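Bm4233, isoform b (Brugia malayi, PDB 6ANY) probably binds and transports sterols or related lipids as a secreted CAP-superfamily, venom allergen-like protein of a filarial worm. Local coordinates at residues I79-Y84 and I163-P168. Sequence-based numbering, arbitrary orientation.
Sequences IGENVY and ICHYSP
Glu81 and His165 sit directly across from each other on two antiparallel strands, and their side chains run the same way off the sheet. Glu81 CB lies 3.7 Å from His165 CD2. Glu81 CG, placed anti to the backbone N (chi1 179°), stays at the edge of the imidazole and in its plane, 3.6 Å from His165 CD2. The chain remains extended beyond CG and carries Glu81 OE2 to His165 NE2 at 2.7 Å. NE2 donates to the anti lone pair of OE2, nearly in line and in the ring plane, carboxylate and ring being almost coplanar. Ser71 OG also hydrogen-bonds OE2, His70 ND1 holds OE1, and Ser58 OG fixes the ring from its ND1 side, so both groups are tied down against rotation. Glu81, His165 and His70 probably belong to the His/Glu cluster of the CAP cavity. Over one ring face comes the Ile79 CG2 methyl, a CH-pi contact 4.2 Å from the centroid of the His165 ring. On the same side of the sheet as Glu81 and His165, Val83 CG1 meets Ile163 CD1.

On the opposite side of the sheet, Asn82 ND2 donates to Tyr166 OH at 3.0 Å. The bond is bent, with the hydroxyl oxygen tilted from the amide plane; amide and phenol ring stand 70° apart. ND2 is also hydrogen-bonded to His134 O. Gly80, paired with Tyr166, exchanges two backbone hydrogen bonds with it, and Asn82 does the same with Cys164.

This pairing joins outer strand 80-87 to strand 159-167 in the central sheet of the CAP alpha-beta-alpha sandwich. Disulfide Cys164-Cys148 ties the inner strand to 145-153. Helix 53-63 packs against Ile163 and His165, while helices 99-108 and 133-138 close over Asn82 and Tyr166.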
# COMPACT_ATOMS: atom_id res chain seq x y z
N ILE A 79 -4.84 11.68 3.88
CA ILE A 79 -4.43 10.31 4.17
C ILE A 79 -5.21 9.34 3.30
O ILE A 79 -6.43 9.38 3.30
CB ILE A 79 -4.59 10.01 5.70
CG1 ILE A 79 -3.46 10.70 6.49
CG2 ILE A 79 -4.59 8.53 6.03
CD1 ILE A 79 -3.97 11.50 7.68
N GLY A 80 -4.48 8.41 2.65
CA GLY A 80 -5.10 7.32 1.93
C GLY A 80 -5.53 6.19 2.84
O GLY A 80 -4.93 6.02 3.89
N GLU A 81 -6.52 5.39 2.42
CA GLU A 81 -6.95 4.24 3.25
C GLU A 81 -7.31 3.03 2.45
O GLU A 81 -8.04 3.15 1.52
CB GLU A 81 -8.12 4.65 4.17
CG GLU A 81 -8.66 3.51 5.07
CD GLU A 81 -9.79 4.00 5.93
OE1 GLU A 81 -10.93 4.06 5.41
OE2 GLU A 81 -9.54 4.39 7.09
N ASN A 82 -6.79 1.85 2.81
CA ASN A 82 -7.10 0.57 2.19
C ASN A 82 -7.65 -0.33 3.32
O ASN A 82 -7.14 -0.31 4.44
CB ASN A 82 -5.86 -0.05 1.57
CG ASN A 82 -5.54 0.47 0.14
OD1 ASN A 82 -6.41 1.03 -0.53
ND2 ASN A 82 -4.35 0.09 -0.39
N VAL A 83 -8.68 -1.12 3.01
CA VAL A 83 -9.42 -1.95 3.94
C VAL A 83 -9.46 -3.37 3.43
O VAL A 83 -9.73 -3.61 2.28
CB VAL A 83 -10.89 -1.47 4.06
CG1 VAL A 83 -11.62 -2.35 5.02
CG2 VAL A 83 -10.97 0.03 4.49
N TYR A 84 -9.12 -4.32 4.30
CA TYR A 84 -9.13 -5.75 3.96
C TYR A 84 -9.79 -6.54 5.08
O TYR A 84 -9.62 -6.23 6.23
CB TYR A 84 -7.70 -6.26 3.72
CG TYR A 84 -7.51 -7.77 3.76
CD1 TYR A 84 -7.64 -8.53 2.63
CD2 TYR A 84 -7.20 -8.43 4.95
CE1 TYR A 84 -7.48 -9.92 2.65
CE2 TYR A 84 -7.05 -9.82 5.00
CZ TYR A 84 -7.14 -10.55 3.87
OH TYR A 84 -7.00 -11.93 3.94
N ILE A 163 -6.44 -2.67 8.32
CA ILE A 163 -6.59 -1.32 7.80
C ILE A 163 -5.20 -0.69 7.62
O ILE A 163 -4.39 -0.70 8.51
CB ILE A 163 -7.40 -0.41 8.77
CG1 ILE A 163 -8.72 -1.10 9.23
CG2 ILE A 163 -7.61 0.95 8.15
CD1 ILE A 163 -9.74 -1.34 8.20
N CYS A 164 -4.93 -0.16 6.45
CA CYS A 164 -3.67 0.53 6.19
C CYS A 164 -3.99 1.95 5.78
O CYS A 164 -4.90 2.17 4.95
CB CYS A 164 -2.83 -0.21 5.16
SG CYS A 164 -1.97 -1.69 5.70
N HIS A 165 -3.24 2.88 6.37
CA HIS A 165 -3.23 4.31 6.03
C HIS A 165 -1.94 4.76 5.36
O HIS A 165 -0.84 4.34 5.73
CB HIS A 165 -3.44 5.14 7.28
CG HIS A 165 -4.86 5.12 7.76
ND1 HIS A 165 -5.26 5.73 8.92
CD2 HIS A 165 -5.97 4.60 7.20
CE1 HIS A 165 -6.56 5.60 9.06
NE2 HIS A 165 -7.02 4.93 8.02
N TYR A 166 -2.08 5.63 4.38
CA TYR A 166 -0.95 6.04 3.52
C TYR A 166 -0.87 7.53 3.46
O TYR A 166 -1.89 8.20 3.37
CB TYR A 166 -1.13 5.52 2.10
CG TYR A 166 -1.45 4.02 2.00
CD1 TYR A 166 -2.69 3.53 2.32
CD2 TYR A 166 -0.48 3.12 1.58
CE1 TYR A 166 -2.96 2.17 2.23
CE2 TYR A 166 -0.73 1.80 1.51
CZ TYR A 166 -1.97 1.31 1.83
OH TYR A 166 -2.12 -0.05 1.68
N SER A 167 0.35 8.07 3.48
CA SER A 167 0.54 9.51 3.39
C SER A 167 1.83 9.85 2.64
O SER A 167 2.88 9.26 2.90
CB SER A 167 0.57 10.14 4.79
OG SER A 167 0.84 11.53 4.72
N PRO A 168 1.75 10.80 1.72
CA PRO A 168 0.50 11.50 1.42
C PRO A 168 -0.45 10.60 0.66
O PRO A 168 -0.04 9.59 0.08
CB PRO A 168 0.95 12.66 0.53
CG PRO A 168 2.18 12.15 -0.14
CD PRO A 168 2.86 11.27 0.87